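Local atomic coordinates of glutathione transferase o1 (Bombyx mori, PDB entry 3RBT), a protein that probably conjugates glutathione to other compounds and may reduce dehydroascorbate, being a glutathione transferase of the Omega class. Residues 25-30 against 76-81; 64-69 against 86-91; 178-183 against 208-213. All blocks are in the same frame, centred on the assembly; numbering follows the deposited sequence.

Overall arrangement
Interactions 1 and 2 belong to the thioredoxin-like N-terminal domain, and interaction 3 lies in the helical C-terminal domain. The first two have centres about 10 Å apart and share one mixed sheet, where strands 77-80 and 87-89 are neighbours. Their segments alternate along the chain: 25-30, 64-69, 76-81, 86-91. Helix 64-69 packs on that sheet, where Trp65 touches Tyr30. Phe88 packs on Val77. Interaction 3 follows later and joins helices 174-186 and 205-216. Its centre is about 26 Å from that of interaction 1 and about 31 Å from that of interaction 2, beyond the centre of the chain. The first two thus form one continuous unit; interaction 3 is a separate helix crossing and touches neither.

Interaction 1 of 3, residues 25-30 against 76-81; sequences DKLRLY and PVLEIP
Leu29 and Leu78 pair across two strands of the thioredoxin-like sheet of the GST fold, their side chains on one face of the sheet. Strands 27-30 and 77-80 run antiparallel here. Leu29 and Leu78 form a non-hydrogen-bonded pair. Arg28 with Glu79 and Tyr30 with Val77 are the hydrogen-bonded pairs beside it. Pro76, which follows a cis peptide bond, comes just before the second strand, and its CB lies 3.8 Å from Leu29 CD1. Leu29 packs against helix 36-47 and Leu78 against helix 92-102, on the tight side of the contact. Leu27 extends this side, its CG 3.8 Å from Ile80 CG2. Toward the strand end the contact reaches exposed Pro81, whose CD meets Leu27 CD1 at 3.6 Å. The other face of the sheet carries a buried polar group. Arg28 has CG anti to the backbone N (chi1 -174°) and bends at chi3, which swings NH1 back to Glu79. Its NE forms a salt bridge with Glu53. A water lies 2.9 Å from Glu79 OE2 and is weakly bonded to Arg28 NH1. Glu79 OE1 takes two bonds from opposite faces of its carboxylate: Arg28 NH1 at 2.8 Å and Tyr30 OH at 3.1 Å.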
# COMPACT_ATOMS: atom_id res chain seq x y z
N ASP A 25 -12.40 4.68 -26.77
CA ASP A 25 -13.50 4.78 -25.82
C ASP A 25 -13.41 3.76 -24.69
O ASP A 25 -14.18 3.82 -23.73
CB ASP A 25 -14.84 4.62 -26.56
CG ASP A 25 -15.04 3.22 -27.13
OD1 ASP A 25 -14.09 2.68 -27.74
OD2 ASP A 25 -16.15 2.66 -26.97
N LYS A 26 -12.47 2.81 -24.81
CA LYS A 26 -12.30 1.75 -23.81
C LYS A 26 -10.96 1.82 -23.11
O LYS A 26 -9.95 2.24 -23.70
CB LYS A 26 -12.45 0.36 -24.46
CG LYS A 26 -13.77 0.14 -25.21
CD LYS A 26 -13.93 -1.29 -25.72
CE LYS A 26 -13.01 -1.61 -26.90
NZ LYS A 26 -13.18 -0.70 -28.09
N LEU A 27 -10.94 1.43 -21.84
CA LEU A 27 -9.70 1.24 -21.11
C LEU A 27 -9.13 -0.12 -21.51
O LEU A 27 -9.86 -0.97 -22.01
CB LEU A 27 -9.96 1.32 -19.61
CG LEU A 27 -9.76 2.65 -18.85
CD1 LEU A 27 -10.13 3.92 -19.64
CD2 LEU A 27 -10.50 2.61 -17.51
N ARG A 28 -7.84 -0.31 -21.30
CA ARG A 28 -7.18 -1.55 -21.73
C ARG A 28 -6.44 -2.22 -20.59
O ARG A 28 -5.54 -1.62 -20.00
CB ARG A 28 -6.21 -1.26 -22.88
CG ARG A 28 -5.56 -2.49 -23.51
CD ARG A 28 -4.64 -2.07 -24.65
NE ARG A 28 -5.38 -1.58 -25.81
CZ ARG A 28 -4.96 -0.60 -26.62
NH1 ARG A 28 -3.80 0.01 -26.41
NH2 ARG A 28 -5.72 -0.24 -27.65
N LEU A 29 -6.82 -3.45 -20.28
CA LEU A 29 -6.11 -4.24 -19.28
C LEU A 29 -5.19 -5.27 -19.93
O LEU A 29 -5.63 -6.12 -20.71
CB LEU A 29 -7.10 -4.92 -18.33
CG LEU A 29 -6.48 -5.57 -17.07
CD1 LEU A 29 -5.93 -4.52 -16.11
CD2 LEU A 29 -7.47 -6.49 -16.36
N TYR A 30 -3.90 -5.15 -19.61
CA TYR A 30 -2.91 -6.19 -19.90
C TYR A 30 -2.88 -7.17 -18.73
O TYR A 30 -2.56 -6.80 -17.60
CB TYR A 30 -1.52 -5.58 -20.12
CG TYR A 30 -1.41 -4.67 -21.33
CD1 TYR A 30 -1.69 -3.31 -21.22
CD2 TYR A 30 -0.98 -5.15 -22.57
CE1 TYR A 30 -1.58 -2.45 -22.31
CE2 TYR A 30 -0.88 -4.30 -23.67
CZ TYR A 30 -1.17 -2.95 -23.53
OH TYR A 30 -1.07 -2.08 -24.59
N PRO A 76 -1.34 -6.79 -13.04
CA PRO A 76 -1.70 -6.46 -14.42
C PRO A 76 -1.29 -5.02 -14.73
O PRO A 76 -0.74 -4.34 -13.87
CB PRO A 76 -3.23 -6.56 -14.41
CG PRO A 76 -3.58 -6.10 -13.03
CD PRO A 76 -2.51 -6.73 -12.15
N VAL A 77 -1.56 -4.57 -15.95
CA VAL A 77 -1.37 -3.17 -16.31
C VAL A 77 -2.69 -2.62 -16.86
O VAL A 77 -3.31 -3.23 -17.73
CB VAL A 77 -0.29 -2.99 -17.40
CG1 VAL A 77 -0.17 -1.50 -17.78
CG2 VAL A 77 1.05 -3.54 -16.95
N LEU A 78 -3.11 -1.48 -16.32
CA LEU A 78 -4.26 -0.80 -16.89
C LEU A 78 -3.74 0.39 -17.68
O LEU A 78 -3.08 1.29 -17.12
CB LEU A 78 -5.24 -0.36 -15.79
CG LEU A 78 -6.52 0.37 -16.24
CD1 LEU A 78 -7.54 -0.59 -16.87
CD2 LEU A 78 -7.16 1.13 -15.08
N GLU A 79 -4.03 0.39 -18.97
CA GLU A 79 -3.65 1.49 -19.85
C GLU A 79 -4.86 2.40 -20.00
O GLU A 79 -5.96 1.94 -20.31
CB GLU A 79 -3.18 0.98 -21.22
CG GLU A 79 -2.56 2.07 -22.11
CD GLU A 79 -1.97 1.52 -23.41
OE1 GLU A 79 -2.53 0.55 -23.96
OE2 GLU A 79 -0.96 2.06 -23.88
N ILE A 80 -4.64 3.70 -19.79
CA ILE A 80 -5.71 4.68 -19.71
C ILE A 80 -5.36 5.88 -20.59
O ILE A 80 -4.19 6.13 -20.85
CB ILE A 80 -5.96 5.13 -18.24
CG1 ILE A 80 -4.69 5.71 -17.60
CG2 ILE A 80 -6.48 3.96 -17.38
CD1 ILE A 80 -4.95 6.59 -16.39
N PRO A 81 -6.39 6.61 -21.09
CA PRO A 81 -6.08 7.87 -21.76
C PRO A 81 -5.75 8.93 -20.73
O PRO A 81 -6.33 8.93 -19.64
CB PRO A 81 -7.39 8.23 -22.47
CG PRO A 81 -8.28 7.04 -22.36
CD PRO A 81 -7.81 6.24 -21.19
O HOH W 1 -2.08 2.66 -26.53

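Interaction 2 of 3, residues 64-69 against 86-91; sequences EWFRAK and DRFLFE
Phe88 has CG anti to its carbonyl carbon (chi1 -83°), and this sends its ring from the edge strand to Lys69 on helix 64-69. Lys69 is turned the same way about its first torsion (chi1 -67°), and its extended chain crosses the Phe88 side chain at about a right angle. Lys69 CD sits over one face, 4.1 Å from the ring centroid of Phe88, in a CH-pi contact. Nearer the backbone, Lys69 CB touches Phe88 CE1 at 3.6 Å. Beyond the ring, Lys69 NZ gives a bond to a water, which in turn makes a weak one to Asp86 O. Phe66 meets Phe88 obliquely, with ring planes at 48° and CE1 of Phe66 3.9 Å from CE1 of Phe88. Trp65 adds a looser edge, its CZ3 4.4 Å from Phe88 CZ. The ring edge of Phe90 meets the backbone of Lys69, its CZ 3.5 Å from Lys69 O. No direct hydrogen bond links the two segments, and the contact lies at the protein surface. Tyr30 joins the rings of Phe66 and Phe88 from within the sheet. The short helix thus lies over the face of the sheet bearing Tyr30, Val77 and Phe88, in the thioredoxin-like domain of a GST.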
# COMPACT_ATOMS: atom_id res chain seq x y z
N GLU A 64 8.56 -7.00 -26.75
CA GLU A 64 9.64 -6.08 -26.38
C GLU A 64 9.15 -4.70 -25.97
O GLU A 64 9.68 -4.11 -25.03
CB GLU A 64 10.66 -5.97 -27.53
CG GLU A 64 11.74 -7.04 -27.48
CD GLU A 64 12.82 -6.88 -28.55
OE1 GLU A 64 12.73 -5.95 -29.39
OE2 GLU A 64 13.76 -7.71 -28.55
N TRP A 65 8.15 -4.19 -26.68
CA TRP A 65 7.56 -2.89 -26.38
C TRP A 65 6.87 -2.88 -25.02
O TRP A 65 6.75 -1.84 -24.38
CB TRP A 65 6.60 -2.45 -27.49
CG TRP A 65 5.46 -3.39 -27.71
CD1 TRP A 65 5.36 -4.34 -28.69
CD2 TRP A 65 4.24 -3.47 -26.96
NE1 TRP A 65 4.17 -5.01 -28.59
CE2 TRP A 65 3.46 -4.50 -27.54
CE3 TRP A 65 3.73 -2.77 -25.85
CZ2 TRP A 65 2.20 -4.85 -27.04
CZ3 TRP A 65 2.47 -3.13 -25.36
CH2 TRP A 65 1.72 -4.16 -25.95
N PHE A 66 6.39 -4.05 -24.58
CA PHE A 66 5.78 -4.17 -23.27
C PHE A 66 6.84 -4.10 -22.18
O PHE A 66 6.71 -3.30 -21.25
CB PHE A 66 4.93 -5.45 -23.15
CG PHE A 66 4.15 -5.54 -21.86
CD1 PHE A 66 2.96 -4.84 -21.69
CD2 PHE A 66 4.61 -6.33 -20.81
CE1 PHE A 66 2.24 -4.93 -20.49
CE2 PHE A 66 3.90 -6.44 -19.62
CZ PHE A 66 2.72 -5.73 -19.46
N ARG A 67 7.90 -4.90 -22.30
CA ARG A 67 9.03 -4.84 -21.36
C ARG A 67 9.57 -3.41 -21.25
O ARG A 67 9.83 -2.93 -20.16
CB ARG A 67 10.16 -5.80 -21.76
CG ARG A 67 9.78 -7.27 -21.68
CD ARG A 67 10.92 -8.19 -22.07
NE ARG A 67 10.49 -9.18 -23.07
CZ ARG A 67 11.22 -10.22 -23.47
NH1 ARG A 67 12.43 -10.43 -22.97
NH2 ARG A 67 10.73 -11.06 -24.39
N ALA A 68 9.71 -2.74 -22.39
CA ALA A 68 10.22 -1.37 -22.41
C ALA A 68 9.38 -0.39 -21.58
O ALA A 68 9.94 0.48 -20.92
CB ALA A 68 10.36 -0.87 -23.84
N LYS A 69 8.05 -0.54 -21.61
CA LYS A 69 7.17 0.33 -20.83
C LYS A 69 6.98 -0.18 -19.41
O LYS A 69 6.37 0.49 -18.58
CB LYS A 69 5.81 0.47 -21.52
CG LYS A 69 5.82 1.22 -22.86
CD LYS A 69 4.38 1.49 -23.33
CE LYS A 69 4.34 2.15 -24.69
NZ LYS A 69 2.95 2.57 -25.08
N ASP A 86 -1.68 8.08 -23.88
CA ASP A 86 -1.97 6.81 -23.21
C ASP A 86 -0.88 6.43 -22.21
O ASP A 86 0.31 6.48 -22.53
CB ASP A 86 -2.18 5.69 -24.23
CG ASP A 86 -3.41 5.92 -25.10
OD1 ASP A 86 -4.11 6.95 -24.94
OD2 ASP A 86 -3.66 5.05 -25.96
N ARG A 87 -1.29 6.06 -21.00
CA ARG A 87 -0.35 5.74 -19.93
C ARG A 87 -0.63 4.41 -19.27
O ARG A 87 -1.79 4.01 -19.08
CB ARG A 87 -0.32 6.85 -18.87
CG ARG A 87 0.23 8.20 -19.34
CD ARG A 87 1.70 8.14 -19.78
NE ARG A 87 2.12 9.42 -20.35
CZ ARG A 87 2.20 9.68 -21.66
NH1 ARG A 87 1.92 8.75 -22.56
NH2 ARG A 87 2.58 10.89 -22.07
N PHE A 88 0.45 3.72 -18.91
CA PHE A 88 0.38 2.53 -18.09
C PHE A 88 0.15 2.91 -16.63
O PHE A 88 0.77 3.84 -16.11
CB PHE A 88 1.68 1.74 -18.21
CG PHE A 88 1.76 0.83 -19.42
CD1 PHE A 88 2.67 -0.24 -19.42
CD2 PHE A 88 0.95 1.02 -20.54
CE1 PHE A 88 2.78 -1.09 -20.52
CE2 PHE A 88 1.04 0.18 -21.63
CZ PHE A 88 1.96 -0.88 -21.63
N LEU A 89 -0.78 2.22 -15.98
CA LEU A 89 -0.95 2.30 -14.53
C LEU A 89 -0.66 0.93 -13.95
O LEU A 89 -1.14 -0.08 -14.47
CB LEU A 89 -2.37 2.73 -14.16
CG LEU A 89 -2.66 4.23 -13.95
CD1 LEU A 89 -4.09 4.42 -13.42
CD2 LEU A 89 -1.68 4.84 -12.98
N PHE A 90 0.12 0.91 -12.87
CA PHE A 90 0.58 -0.33 -12.24
C PHE A 90 -0.01 -0.51 -10.85
O PHE A 90 -0.51 0.45 -10.24
CB PHE A 90 2.12 -0.34 -12.14
CG PHE A 90 2.83 -0.20 -13.47
CD1 PHE A 90 3.48 0.99 -13.79
CD2 PHE A 90 2.87 -1.25 -14.37
CE1 PHE A 90 4.15 1.12 -15.01
CE2 PHE A 90 3.53 -1.13 -15.60
CZ PHE A 90 4.18 0.06 -15.91
N GLU A 91 0.10 -1.74 -10.34
CA GLU A 91 -0.26 -2.14 -8.97
C GLU A 91 -1.78 -2.18 -8.74
O GLU A 91 -2.44 -1.13 -8.80
CB GLU A 91 0.46 -1.28 -7.92
CG GLU A 91 1.98 -1.43 -7.94
CD GLU A 91 2.65 -0.87 -6.70
OE1 GLU A 91 1.95 -0.68 -5.68
OE2 GLU A 91 3.88 -0.63 -6.75
O HOH W 2 0.83 3.81 -22.97

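Interaction 3 of 3, residues 178-183 against 208-213; sequences MVWPWV and ADWGDQ
Trp180 and Trp210 meet in an offset edge-to-face pair. The edge of Trp180 is turned to the face of Trp210, with six-membered rings 5.4 Å apart at their centroids and planes at 79°. The closest atoms are Trp180 CE3 and Trp210 CH2, 3.6 Å apart. Val179 adds its CG1 at 3.6 Å from the same CH2 of Trp210. One turn further along the helix, Val183 CG1 reaches Trp210 CZ3 at 4.0 Å. On its far rim, Trp180 CH2 lies 3.3 Å from Gly211 O. Trp180 CZ3 lies 3.8 Å from Gly211 CA, where no side chain intervenes. Both tryptophans have CG opposite the backbone N (chi1 -173° for Trp180), which carries each indole across to the other helix. An alanine in place of Trp180 would be likely to open a gap against Gly211 and deprive the Trp210 face of its edge partner. The indole nitrogens are held from outside the pair: Trp180 NE1 bonds to Glu184 OE2 and Trp210 NE1 to Asp176 OD1. These bonds probably limit the turning of the rings. Phe167 also packs edge-to-face with Trp210. The two helical segments lie nearly perpendicular, at 96°, in the all-helical C-terminal domain. Helix 145-162 touches both Val179 and Trp210, and helix 113-138 packs on Val179 through Phe126.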
# COMPACT_ATOMS: atom_id res chain seq x y z
N MET A 178 -11.77 -6.92 -3.80
CA MET A 178 -10.31 -6.99 -3.64
C MET A 178 -9.86 -8.36 -3.15
O MET A 178 -8.81 -8.87 -3.54
CB MET A 178 -9.80 -5.91 -2.67
CG MET A 178 -9.82 -4.46 -3.21
SD MET A 178 -9.13 -4.26 -4.86
CE MET A 178 -7.40 -4.06 -4.52
N VAL A 179 -10.68 -8.95 -2.29
CA VAL A 179 -10.37 -10.18 -1.59
C VAL A 179 -10.82 -11.43 -2.37
O VAL A 179 -10.21 -12.51 -2.26
CB VAL A 179 -11.04 -10.09 -0.18
CG1 VAL A 179 -11.68 -11.36 0.25
CG2 VAL A 179 -10.06 -9.54 0.86
N TRP A 180 -11.86 -11.27 -3.19
CA TRP A 180 -12.51 -12.40 -3.84
C TRP A 180 -11.62 -13.32 -4.69
O TRP A 180 -11.73 -14.54 -4.57
CB TRP A 180 -13.74 -11.96 -4.66
CG TRP A 180 -14.48 -13.17 -5.18
CD1 TRP A 180 -14.59 -13.57 -6.47
CD2 TRP A 180 -15.15 -14.16 -4.39
NE1 TRP A 180 -15.31 -14.74 -6.55
CE2 TRP A 180 -15.66 -15.12 -5.28
CE3 TRP A 180 -15.37 -14.32 -3.02
CZ2 TRP A 180 -16.40 -16.23 -4.84
CZ3 TRP A 180 -16.08 -15.43 -2.58
CH2 TRP A 180 -16.59 -16.37 -3.49
N PRO A 181 -10.75 -12.76 -5.56
CA PRO A 181 -10.01 -13.66 -6.45
C PRO A 181 -9.32 -14.83 -5.73
O PRO A 181 -9.41 -15.96 -6.21
CB PRO A 181 -8.99 -12.72 -7.11
CG PRO A 181 -9.72 -11.44 -7.18
CD PRO A 181 -10.42 -11.35 -5.85
N TRP A 182 -8.68 -14.57 -4.59
CA TRP A 182 -8.01 -15.63 -3.84
C TRP A 182 -9.01 -16.57 -3.17
O TRP A 182 -8.80 -17.78 -3.15
CB TRP A 182 -7.00 -15.05 -2.84
CG TRP A 182 -5.85 -14.44 -3.59
CD1 TRP A 182 -4.66 -15.05 -3.93
CD2 TRP A 182 -5.79 -13.12 -4.13
NE1 TRP A 182 -3.87 -14.17 -4.64
CE2 TRP A 182 -4.55 -12.98 -4.78
CE3 TRP A 182 -6.67 -12.02 -4.12
CZ2 TRP A 182 -4.15 -11.79 -5.40
CZ3 TRP A 182 -6.29 -10.85 -4.75
CH2 TRP A 182 -5.04 -10.75 -5.39
N VAL A 183 -10.11 -16.01 -2.65
CA VAL A 183 -11.16 -16.83 -2.05
C VAL A 183 -11.77 -17.82 -3.06
O VAL A 183 -11.96 -19.00 -2.75
CB VAL A 183 -12.23 -15.96 -1.34
CG1 VAL A 183 -13.38 -16.82 -0.82
CG2 VAL A 183 -11.60 -15.18 -0.20
N ALA A 208 -17.98 -18.33 5.07
CA ALA A 208 -18.48 -19.35 4.16
C ALA A 208 -19.79 -18.91 3.52
O ALA A 208 -19.95 -19.02 2.31
CB ALA A 208 -18.67 -20.69 4.89
N ASP A 209 -20.71 -18.40 4.35
CA ASP A 209 -21.97 -17.83 3.89
C ASP A 209 -21.75 -16.72 2.85
O ASP A 209 -22.38 -16.72 1.79
CB ASP A 209 -22.78 -17.29 5.07
CG ASP A 209 -23.48 -18.38 5.87
OD1 ASP A 209 -23.26 -19.58 5.59
OD2 ASP A 209 -24.25 -18.03 6.79
N TRP A 210 -20.85 -15.80 3.17
CA TRP A 210 -20.47 -14.69 2.29
C TRP A 210 -19.93 -15.22 0.95
O TRP A 210 -20.35 -14.75 -0.12
CB TRP A 210 -19.46 -13.78 3.01
CG TRP A 210 -18.74 -12.79 2.13
CD1 TRP A 210 -19.19 -11.55 1.75
CD2 TRP A 210 -17.44 -12.94 1.55
NE1 TRP A 210 -18.25 -10.93 0.96
CE2 TRP A 210 -17.17 -11.76 0.82
CE3 TRP A 210 -16.48 -13.96 1.57
CZ2 TRP A 210 -15.98 -11.57 0.11
CZ3 TRP A 210 -15.30 -13.77 0.87
CH2 TRP A 210 -15.06 -12.58 0.15
N GLY A 211 -19.03 -16.19 1.01
CA GLY A 211 -18.55 -16.92 -0.17
C GLY A 211 -19.67 -17.39 -1.08
O GLY A 211 -19.60 -17.21 -2.31
N ASP A 212 -20.70 -17.99 -0.50
CA ASP A 212 -21.86 -18.47 -1.26
C ASP A 212 -22.59 -17.33 -1.94
O ASP A 212 -22.94 -17.42 -3.11
CB ASP A 212 -22.82 -19.24 -0.35
CG ASP A 212 -22.26 -20.57 0.11
OD1 ASP A 212 -21.37 -21.10 -0.58
OD2 ASP A 212 -22.71 -21.07 1.16
N GLN A 213 -22.80 -16.25 -1.20
CA GLN A 213 -23.46 -15.07 -1.73
C GLN A 213 -22.64 -14.39 -2.83
O GLN A 213 -23.19 -13.97 -3.84
CB GLN A 213 -23.80 -14.08 -0.61
CG GLN A 213 -24.97 -14.54 0.28
CD GLN A 213 -26.29 -14.55 -0.47
OE1 GLN A 213 -26.66 -13.57 -1.12
NE2 GLN A 213 -27.00 -15.67 -0.39